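Local coordinates for protein CurF (Lyngbya majuscula, PDB 2Q35) that probably catalyses, as the ECH2 crotonase-fold domain of a polyketide synthase, the decarboxylation step that builds a beta-branch into the growing polyketide chain, at residues L69-K72 with T73-E76; D180-N183 with Y184-L188; S195-L198 with S199-L203; P233-A236 with S237-Q240. The protein carries 1 engineered substitution. All blocks are in the same frame, centred on the assembly; numbering follows the deposited sequence.

Overall arrangement
Along the chain the four contacts come in numerical order, all local, all within the crotonase-family region, and they gather in two groups on opposite sides of the chain's centre. Interactions 1 and 4 touch, their centres about 11 Å apart, because Ile239 of helix 235-240 packs on Leu69, Ile70 and Thr73 of helix 66-73. Interactions 2 and 3 lie on the consecutive helices 178-192 and 197-230, with centres about 21 Å apart, and both meet the second subunit. Interaction 4 reaches the third subunit instead. The long helix 197-230 thus starts at interaction 3 and ends near interaction 1, some 43 Å away between centres, linking two regions of the trimer.

Interaction 1. Residues L69-K72 with T73-E76; sequences LIRK and TRGE
A helix C-terminus holds this local contact: Leu69-Lys72, on helix 66-73, meets Thr73-Glu76, where the chain turns out into a loop. Thr73 N donates to Leu69 O at 3.0 Å. Its OG1 reaches back to Ile70 O at 2.7 Å, while CG2 rests 3.3 Å from Leu69 O. The hydroxyl can do this because it stands between the backbone N and the carbonyl carbon (chi1 65°). Replacing Thr73 by alanine removes OG1 and CG2, and is likely to leave Ile70 O without its hydroxyl donor and the packing on Ile239 and Phe230 thinner.

Arg74 folds back over the last turn, with NH1 3.5 Å from Ile70 CG2 and one guanidinium face over Ile70 O and Arg71 CA. Its NE forms a salt bridge with Glu76 OE2 at 2.9 Å, the oxygen lying in the guanidinium plane but met from above the carboxylate plane. The amine of Lys72 is hydrogen-bonded to His226 NE2, and the lysine makes a cation-pi contact with Phe230.

Gly75, at positive phi (76°), takes the chain out of helical geometry. Its N donates to Lys72 O at 2.8 Å; the second bond, from Glu76 N to Arg71 O, rests on an oxygen whose position is less certain. This is the Schellman motif that commonly ends an alpha-helix.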
loop_
_atom_site.group_PDB
_atom_site.type_symbol
_atom_site.label_atom_id
_atom_site.label_comp_id
_atom_site.label_asym_id
_atom_site.label_seq_id
_atom_site.Cartn_x
_atom_site.Cartn_y
_atom_site.Cartn_z
ATOM N N LEU A 69 0.692 -30.634 -14.108
ATOM C CA LEU A 69 0.656 -30.850 -12.654
ATOM C C LEU A 69 0.550 -32.320 -12.281
ATOM O O LEU A 69 1.201 -32.764 -11.322
ATOM C CB LEU A 69 -0.476 -30.050 -11.995
ATOM C CG LEU A 69 -0.370 -28.529 -12.096
ATOM C CD1 LEU A 69 -1.559 -27.909 -11.410
ATOM C CD2 LEU A 69 0.932 -28.034 -11.462
ATOM N N ILE A 70 -0.250 -33.079 -13.036
ATOM C CA ILE A 70 -0.348 -34.522 -12.826
ATOM C C ILE A 70 1.011 -35.192 -13.083
ATOM O O ILE A 70 1.432 -36.053 -12.311
ATOM C CB ILE A 70 -1.484 -35.167 -13.669
ATOM C CG1 ILE A 70 -2.862 -34.666 -13.207
ATOM C CG2 ILE A 70 -1.415 -36.707 -13.614
ATOM C CD1 ILE A 70 -3.302 -35.162 -11.797
ATOM N N ARG A 71 1.695 -34.779 -14.152
ATOM C CA ARG A 71 3.050 -35.277 -14.439
ATOM C C ARG A 71 3.989 -34.968 -13.273
ATOM O O ARG A 71 4.770 -35.816 -12.849
ATOM C CB ARG A 71 3.588 -34.671 -15.742
ATOM C CG ARG A 71 2.932 -35.234 -17.004
ATOM C CD ARG A 71 3.065 -34.264 -18.166
ATOM N NE ARG A 71 4.389 -34.316 -18.782
ATOM C CZ ARG A 71 4.910 -33.339 -19.524
ATOM N NH1 ARG A 71 4.233 -32.214 -19.732
ATOM N NH2 ARG A 71 6.121 -33.484 -20.053
ATOM N N LYS A 72 3.878 -33.757 -12.732
ATOM C CA LYS A 72 4.682 -33.357 -11.586
ATOM C C LYS A 72 4.452 -34.214 -10.333
ATOM O O LYS A 72 5.398 -34.433 -9.577
ATOM C CB LYS A 72 4.488 -31.868 -11.271
ATOM C CG LYS A 72 5.663 -31.252 -10.496
ATOM C CD LYS A 72 5.697 -29.727 -10.600
ATOM C CE LYS A 72 4.780 -29.056 -9.582
ATOM N NZ LYS A 72 5.324 -29.186 -8.210
ATOM N N THR A 73 3.221 -34.693 -10.098
ATOM C CA THR A 73 2.946 -35.526 -8.911
ATOM C C THR A 73 3.732 -36.832 -8.959
ATOM O O THR A 73 4.035 -37.432 -7.920
ATOM C CB THR A 73 1.435 -35.849 -8.697
ATOM O OG1 THR A 73 0.943 -36.661 -9.769
ATOM C CG2 THR A 73 0.603 -34.574 -8.582
ATOM N N ARG A 74 4.049 -37.263 -10.182
ATOM C CA ARG A 74 4.854 -38.461 -10.423
ATOM C C ARG A 74 6.359 -38.145 -10.453
ATOM O O ARG A 74 7.196 -39.051 -10.601
ATOM C CB ARG A 74 4.408 -39.117 -11.727
ATOM C CG ARG A 74 2.921 -39.467 -11.764
ATOM C CD ARG A 74 2.610 -40.484 -12.853
ATOM N NE ARG A 74 2.662 -39.890 -14.188
ATOM C CZ ARG A 74 1.596 -39.483 -14.871
ATOM N NH1 ARG A 74 0.375 -39.612 -14.357
ATOM N NH2 ARG A 74 1.749 -38.949 -16.077
ATOM N N GLY A 75 6.692 -36.861 -10.301
ATOM C CA GLY A 75 8.077 -36.391 -10.310
ATOM C C GLY A 75 8.607 -36.353 -11.726
ATOM O O GLY A 75 9.812 -36.487 -11.955
ATOM N N GLU A 76 7.692 -36.159 -12.674
ATOM C CA GLU A 76 8.007 -36.238 -14.099
ATOM C C GLU A 76 8.659 -34.951 -14.610
ATOM O O GLU A 76 9.503 -34.986 -15.505
ATOM C CB GLU A 76 6.744 -36.579 -14.907
ATOM C CG GLU A 76 6.021 -37.861 -14.432
ATOM C CD GLU A 76 5.326 -38.655 -15.545
ATOM O OE1 GLU A 76 4.828 -38.049 -16.520
ATOM O OE2 GLU A 76 5.268 -39.901 -15.429
#

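Interaction 2. Residues D180-N183 with Y184-L188; sequences DVLN and YAQQL
Gln186 folds back along its helix onto Leu182, four residues earlier, and Asn183, three residues earlier. Its amide is shared between an apolar and a polar neighbour. On one side NE2 sits 3.4 Å from Leu182 CG, with CD2 of the same leucine also close. On the other, OE1 takes a weak hydrogen bond from Asn183 ND2 at 3.4 Å. The two amides meet at a slant, their planes 41° apart.

Torsions account for the meeting. Leu182 carries its CG opposite the backbone N (chi1 -178°), which brings the branched end forward to Gln186. The glutamine instead has CG opposite its carbonyl carbon (chi1 -69°) and then runs extended, laying CG 3.2 Å from Leu182 O. Gln187 leans back in the same way, with its CG 3.2 Å from Asn183 O.

Behind the side chains runs the regular i to i+4 bonding of an alpha-helix. Gln186 N meets Leu182 O at 2.8 Å, and Gln187 N meets Asn183 O at 3.0 Å. Tyr184 N and Ala185 N bond likewise to Asp180 O and Val181 O. A further partner, Gln15 OE1, accepts a hydrogen bond from Gln186 NE2, which probably helps to hold the amide in this orientation.

Helix 178-192 packs against the six-stranded sheet: Val181 and Ala185 rest on strand 93-97, Leu182 and Gln186 on Ile52 of strand 50-54. Tyr184 touches both Val116 of strand 114-118 and Arg169 of the second subunit.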
loop_
_atom_site.group_PDB
_atom_site.type_symbol
_atom_site.label_atom_id
_atom_site.label_comp_id
_atom_site.label_asym_id
_atom_site.label_seq_id
_atom_site.Cartn_x
_atom_site.Cartn_y
_atom_site.Cartn_z
ATOM N N ASP A 180 -11.807 -3.196 -24.865
ATOM C CA ASP A 180 -11.050 -1.964 -24.676
ATOM C C ASP A 180 -9.686 -2.169 -24.037
ATOM O O ASP A 180 -8.894 -1.210 -23.962
ATOM C CB ASP A 180 -11.812 -1.011 -23.764
ATOM C CG ASP A 180 -13.130 -0.515 -24.388
ATOM O OD1 ASP A 180 -13.229 -0.491 -25.625
ATOM O OD2 ASP A 180 -14.055 -0.175 -23.628
ATOM N N VAL A 181 -9.439 -3.377 -23.531
ATOM C CA VAL A 181 -8.169 -3.643 -22.814
ATOM C C VAL A 181 -6.906 -3.337 -23.623
ATOM O O VAL A 181 -6.031 -2.586 -23.164
ATOM C CB VAL A 181 -8.149 -5.076 -22.260
ATOM C CG1 VAL A 181 -6.709 -5.442 -21.734
ATOM C CG2 VAL A 181 -9.192 -5.257 -21.155
ATOM N N LEU A 182 -6.787 -3.927 -24.813
ATOM C CA LEU A 182 -5.598 -3.690 -25.633
ATOM C C LEU A 182 -5.463 -2.212 -26.036
ATOM O O LEU A 182 -4.382 -1.624 -25.916
ATOM C CB LEU A 182 -5.608 -4.619 -26.836
ATOM C CG LEU A 182 -4.403 -4.499 -27.745
ATOM C CD1 LEU A 182 -3.104 -4.804 -26.959
ATOM C CD2 LEU A 182 -4.540 -5.439 -28.908
ATOM N N ASN A 183 -6.571 -1.585 -26.481
ATOM C CA ASN A 183 -6.546 -0.153 -26.801
ATOM C C ASN A 183 -6.045 0.710 -25.636
ATOM O O ASN A 183 -5.282 1.646 -25.849
ATOM C CB ASN A 183 -7.946 0.350 -27.226
ATOM C CG ASN A 183 -8.443 -0.257 -28.546
ATOM O OD1 ASN A 183 -9.682 -0.338 -28.800
ATOM N ND2 ASN A 183 -7.517 -0.664 -29.394
ATOM N N TYR A 184 -6.489 0.403 -24.418
ATOM C CA TYR A 184 -6.103 1.169 -23.242
ATOM C C TYR A 184 -4.582 1.039 -23.078
ATOM O O TYR A 184 -3.902 2.044 -22.874
ATOM C CB TYR A 184 -6.833 0.668 -21.994
ATOM C CG TYR A 184 -6.485 1.460 -20.744
ATOM C CD1 TYR A 184 -5.269 1.257 -20.098
ATOM C CD2 TYR A 184 -7.352 2.431 -20.221
ATOM C CE1 TYR A 184 -4.924 1.972 -18.970
ATOM C CE2 TYR A 184 -7.012 3.157 -19.067
ATOM C CZ TYR A 184 -5.776 2.901 -18.451
ATOM O OH TYR A 184 -5.351 3.564 -17.314
ATOM N N ALA A 185 -4.085 -0.196 -23.192
ATOM C CA ALA A 185 -2.638 -0.473 -23.049
ATOM C C ALA A 185 -1.837 0.273 -24.121
ATOM O O ALA A 185 -0.781 0.861 -23.836
ATOM C CB ALA A 185 -2.349 -1.967 -23.116
ATOM N N GLN A 186 -2.350 0.272 -25.348
ATOM C CA GLN A 186 -1.662 0.920 -26.456
ATOM C C GLN A 186 -1.575 2.416 -26.221
ATOM O O GLN A 186 -0.532 3.031 -26.469
ATOM C CB GLN A 186 -2.364 0.620 -27.790
ATOM C CG GLN A 186 -2.233 -0.855 -28.212
ATOM C CD GLN A 186 -3.190 -1.242 -29.338
ATOM O OE1 GLN A 186 -4.164 -0.536 -29.601
ATOM N NE2 GLN A 186 -2.929 -2.368 -29.979
ATOM N N GLN A 187 -2.659 2.998 -25.724
ATOM C CA GLN A 187 -2.678 4.442 -25.439
ATOM C C GLN A 187 -1.677 4.817 -24.360
ATOM O O GLN A 187 -0.946 5.812 -24.510
ATOM C CB GLN A 187 -4.096 4.909 -25.078
ATOM C CG GLN A 187 -5.028 4.856 -26.285
ATOM C CD GLN A 187 -6.436 5.335 -25.995
ATOM O OE1 GLN A 187 -6.667 6.148 -25.090
ATOM N NE2 GLN A 187 -7.393 4.844 -26.785
ATOM N N LEU A 188 -1.628 4.013 -23.285
ATOM C CA LEU A 188 -0.665 4.222 -22.215
ATOM C C LEU A 188 0.749 4.063 -22.778
ATOM O O LEU A 188 1.636 4.870 -22.444
ATOM C CB LEU A 188 -0.919 3.230 -21.078
ATOM C CG LEU A 188 0.081 3.228 -19.907
ATOM C CD1 LEU A 188 0.227 4.605 -19.241
ATOM C CD2 LEU A 188 -0.332 2.133 -18.917
#

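Interaction 3. Residues S195-L198 with S199-L203; sequences SPRL and SLVAL
Leu200 packs back on Ser195 across the first turn of helix 197-230, where Pro196 occupies the N-cap position. This side is the tight one. Leu200 CD2 and CG both lie 3.9 Å from Ser195 CB, and CG is 3.6 Å from Pro196 O. Having CG opposite its carbonyl carbon (chi1 -69°) swings the leucine back toward the start of the helix. Pro196 O accepts Leu200 N at 3.1 Å and takes a weak bond from Ser199 N. The second subunit covers this buried face: its Met128 packs on Leu200, and its Gly131 O accepts a hydrogen bond from Ser199 OG. A glycine in place of Leu200 would probably open a gap between Ser195 and Met128 of the second subunit.

The other side is looser. Leu198 is exposed, and beyond CB its side chain meets little of Ser199-Leu203, though it touches Gln232 of the second subunit; its carbonyl still serves the helix, accepting Ala202 N. Arg197 lies between these extremes. Its side chain runs extended to NE, which donates to Tyr48 O, while NH2 forms a salt bridge with Glu90. Val201 N bonds to Arg197 O at 2.9 Å, and Val201 CG2 sits over one face of the arginine's guanidinium, 3.8 Å from NH1.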
loop_
_atom_site.group_PDB
_atom_site.type_symbol
_atom_site.label_atom_id
_atom_site.label_comp_id
_atom_site.label_asym_id
_atom_site.label_seq_id
_atom_site.Cartn_x
_atom_site.Cartn_y
_atom_site.Cartn_z
ATOM N N SER A 195 9.101 9.613 -24.041
ATOM C CA SER A 195 10.391 9.851 -23.378
ATOM C C SER A 195 11.538 9.214 -24.140
ATOM O O SER A 195 11.345 8.217 -24.838
ATOM C CB SER A 195 10.358 9.243 -21.984
ATOM O OG SER A 195 9.459 9.940 -21.144
ATOM N N PRO A 196 12.753 9.760 -23.974
ATOM C CA PRO A 196 13.944 9.155 -24.566
ATOM C C PRO A 196 14.145 7.746 -24.016
ATOM O O PRO A 196 13.918 7.495 -22.810
ATOM C CB PRO A 196 15.084 10.067 -24.082
ATOM C CG PRO A 196 14.424 11.394 -23.733
ATOM C CD PRO A 196 13.062 10.997 -23.224
ATOM N N ARG A 197 14.577 6.840 -24.888
ATOM C CA ARG A 197 14.779 5.458 -24.481
ATOM C C ARG A 197 15.759 5.355 -23.295
ATOM O O ARG A 197 15.500 4.602 -22.345
ATOM C CB ARG A 197 15.287 4.620 -25.655
ATOM C CG ARG A 197 15.280 3.143 -25.364
ATOM C CD ARG A 197 15.799 2.359 -26.540
ATOM N NE ARG A 197 15.769 0.911 -26.332
ATOM C CZ ARG A 197 16.690 0.229 -25.648
ATOM N NH1 ARG A 197 17.681 0.865 -25.033
ATOM N NH2 ARG A 197 16.579 -1.081 -25.537
ATOM N N LEU A 198 16.848 6.128 -23.345
ATOM C CA LEU A 198 17.868 6.115 -22.284
ATOM C C LEU A 198 17.234 6.384 -20.921
ATOM O O LEU A 198 17.560 5.716 -19.935
ATOM C CB LEU A 198 18.986 7.151 -22.546
ATOM C CG LEU A 198 20.251 6.948 -21.689
ATOM C CD1 LEU A 198 21.134 5.852 -22.273
ATOM C CD2 LEU A 198 21.063 8.234 -21.544
ATOM N N SER A 199 16.298 7.342 -20.891
ATOM C CA SER A 199 15.642 7.728 -19.639
ATOM C C SER A 199 14.674 6.643 -19.174
ATOM O O SER A 199 14.561 6.363 -17.969
ATOM C CB SER A 199 14.904 9.059 -19.823
ATOM O OG SER A 199 15.819 10.117 -20.081
ATOM N N LEU A 200 13.974 6.025 -20.124
ATOM C CA LEU A 200 13.053 4.918 -19.779
ATOM C C LEU A 200 13.810 3.744 -19.148
ATOM O O LEU A 200 13.378 3.196 -18.126
ATOM C CB LEU A 200 12.268 4.460 -20.996
ATOM C CG LEU A 200 11.232 5.475 -21.510
ATOM C CD1 LEU A 200 10.719 4.969 -22.881
ATOM C CD2 LEU A 200 10.111 5.639 -20.527
ATOM N N VAL A 201 14.941 3.379 -19.749
ATOM C CA VAL A 201 15.741 2.247 -19.283
ATOM C C VAL A 201 16.292 2.540 -17.873
ATOM O O VAL A 201 16.170 1.707 -16.956
ATOM C CB VAL A 201 16.862 1.912 -20.286
ATOM C CG1 VAL A 201 17.838 0.875 -19.681
ATOM C CG2 VAL A 201 16.252 1.407 -21.587
ATOM N N ALA A 202 16.811 3.751 -17.693
ATOM C CA ALA A 202 17.397 4.175 -16.411
ATOM C C ALA A 202 16.338 4.221 -15.307
ATOM O O ALA A 202 16.544 3.732 -14.183
ATOM C CB ALA A 202 18.071 5.502 -16.562
ATOM N N LEU A 203 15.169 4.768 -15.645
ATOM C CA LEU A 203 14.102 4.862 -14.672
ATOM C C LEU A 203 13.626 3.479 -14.266
ATOM O O LEU A 203 13.431 3.221 -13.084
ATOM C CB LEU A 203 12.919 5.673 -15.264
ATOM C CG LEU A 203 11.746 5.856 -14.301
ATOM C CD1 LEU A 203 12.160 6.621 -13.056
ATOM C CD2 LEU A 203 10.571 6.598 -15.045
#

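Interaction 4. Residues P233-A236 with S237-Q240; sequences PEIA and SRIQ
Glu234 and Arg238, at helix 235-240, lie side by side and point the same way, joined through the backbone rather than by their charged ends. Arg238 N donates to Glu234 O at 3.2 Å. The carboxylate and guanidinium come near without forming a salt bridge: Glu234 OE1 is 4.1 Å from Arg238 NE, and the two planes are 80° apart. Glu234 CG stands between its backbone N and carbonyl carbon (chi1 71°), which keeps the acid alongside the arginine.

The next two acceptors are met in helical order. Ile235 O takes Ile239 N at 2.9 Å and Ala236 O takes Gln240 N, also at 2.9 Å. One residue before the Glu234-Arg238 pair, a water bridges Pro233 O and Ser237 N: it donates to Pro233 O at 2.6 Å and accepts from Ser237 N at 3.0 Å. It links the two atoms, four residues apart, that a direct helical bond would join.

The guanidinium has a partner in another chain: Arg238 NH2 donates to Lys194 O of the third subunit. Pro196 of that subunit packs against both Glu234 and Arg238. On the apolar side, Ile235 CG2 meets Ile239 CD1 at 3.6 Å, and Ile239 goes on to pack against helix 66-73.

The chemistry implies a short helix that serves two surfaces, with Ile239 packed on helix 66-73 of its own chain and an arginine bound to a neighbouring subunit. The nearby carboxylate probably contributes a modest electrostatic attraction to Arg238.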
loop_
_atom_site.group_PDB
_atom_site.type_symbol
_atom_site.label_atom_id
_atom_site.label_comp_id
_atom_site.label_asym_id
_atom_site.label_seq_id
_atom_site.Cartn_x
_atom_site.Cartn_y
_atom_site.Cartn_z
ATOM N N PRO A 233 -0.166 -36.819 0.021
ATOM C CA PRO A 233 -0.993 -37.888 -0.544
ATOM C C PRO A 233 -2.214 -37.434 -1.352
ATOM O O PRO A 233 -2.440 -37.952 -2.450
ATOM C CB PRO A 233 -1.420 -38.685 0.696
ATOM C CG PRO A 233 -0.255 -38.531 1.639
ATOM C CD PRO A 233 0.266 -37.129 1.405
ATOM N N GLU A 234 -2.952 -36.453 -0.830
ATOM C CA GLU A 234 -4.278 -36.085 -1.364
ATOM C C GLU A 234 -4.238 -35.152 -2.570
ATOM O O GLU A 234 -5.274 -34.889 -3.205
ATOM C CB GLU A 234 -5.094 -35.413 -0.256
ATOM C CG GLU A 234 -4.570 -34.006 0.079
ATOM C CD GLU A 234 -4.814 -33.576 1.510
ATOM O OE1 GLU A 234 -5.994 -33.494 1.930
ATOM O OE2 GLU A 234 -3.812 -33.293 2.205
ATOM N N ILE A 235 -3.061 -34.626 -2.887
ATOM C CA ILE A 235 -2.953 -33.612 -3.936
ATOM C C ILE A 235 -3.300 -34.142 -5.336
ATOM O O ILE A 235 -3.999 -33.467 -6.088
ATOM C CB ILE A 235 -1.558 -32.908 -3.923
ATOM C CG1 ILE A 235 -1.353 -32.160 -2.598
ATOM C CG2 ILE A 235 -1.388 -31.970 -5.139
ATOM C CD1 ILE A 235 -2.438 -31.084 -2.285
ATOM N N ALA A 236 -2.814 -35.334 -5.686
ATOM C CA ALA A 236 -3.111 -35.909 -7.011
ATOM C C ALA A 236 -4.618 -35.978 -7.272
ATOM O O ALA A 236 -5.073 -35.614 -8.358
ATOM C CB ALA A 236 -2.490 -37.268 -7.171
ATOM N N SER A 237 -5.375 -36.417 -6.265
ATOM C CA SER A 237 -6.836 -36.503 -6.374
ATOM C C SER A 237 -7.503 -35.130 -6.502
ATOM O O SER A 237 -8.477 -34.957 -7.257
ATOM C CB SER A 237 -7.419 -37.282 -5.181
ATOM O OG SER A 237 -8.843 -37.278 -5.205
ATOM N N ARG A 238 -6.982 -34.149 -5.767
ATOM C CA ARG A 238 -7.497 -32.786 -5.861
ATOM C C ARG A 238 -7.295 -32.242 -7.276
ATOM O O ARG A 238 -8.207 -31.621 -7.841
ATOM C CB ARG A 238 -6.841 -31.876 -4.801
ATOM C CG ARG A 238 -7.297 -32.175 -3.381
ATOM C CD ARG A 238 -6.592 -31.281 -2.396
ATOM N NE ARG A 238 -7.311 -31.122 -1.135
ATOM C CZ ARG A 238 -7.984 -30.017 -0.770
ATOM N NH1 ARG A 238 -8.022 -28.948 -1.557
ATOM N NH2 ARG A 238 -8.576 -29.987 0.404
ATOM N N ILE A 239 -6.118 -32.502 -7.861
ATOM C CA ILE A 239 -5.839 -32.038 -9.221
ATOM C C ILE A 239 -6.780 -32.757 -10.187
ATOM O O ILE A 239 -7.378 -32.118 -11.056
ATOM C CB ILE A 239 -4.367 -32.227 -9.639
ATOM C CG1 ILE A 239 -3.464 -31.401 -8.703
ATOM C CG2 ILE A 239 -4.168 -31.804 -11.115
ATOM C CD1 ILE A 239 -2.000 -31.820 -8.714
ATOM N N GLN A 240 -6.919 -34.071 -10.015
ATOM C CA GLN A 240 -7.849 -34.856 -10.852
ATOM C C GLN A 240 -9.243 -34.234 -10.891
ATOM O O GLN A 240 -9.865 -34.167 -11.954
ATOM C CB GLN A 240 -7.966 -36.303 -10.370
ATOM C CG GLN A 240 -8.997 -37.120 -11.191
ATOM C CD GLN A 240 -9.010 -38.596 -10.831
ATOM O OE1 GLN A 240 -7.958 -39.201 -10.588
ATOM N NE2 GLN A 240 -10.204 -39.186 -10.787
HETATM O O HOH W 1 -4.327 -38.320 -4.232
#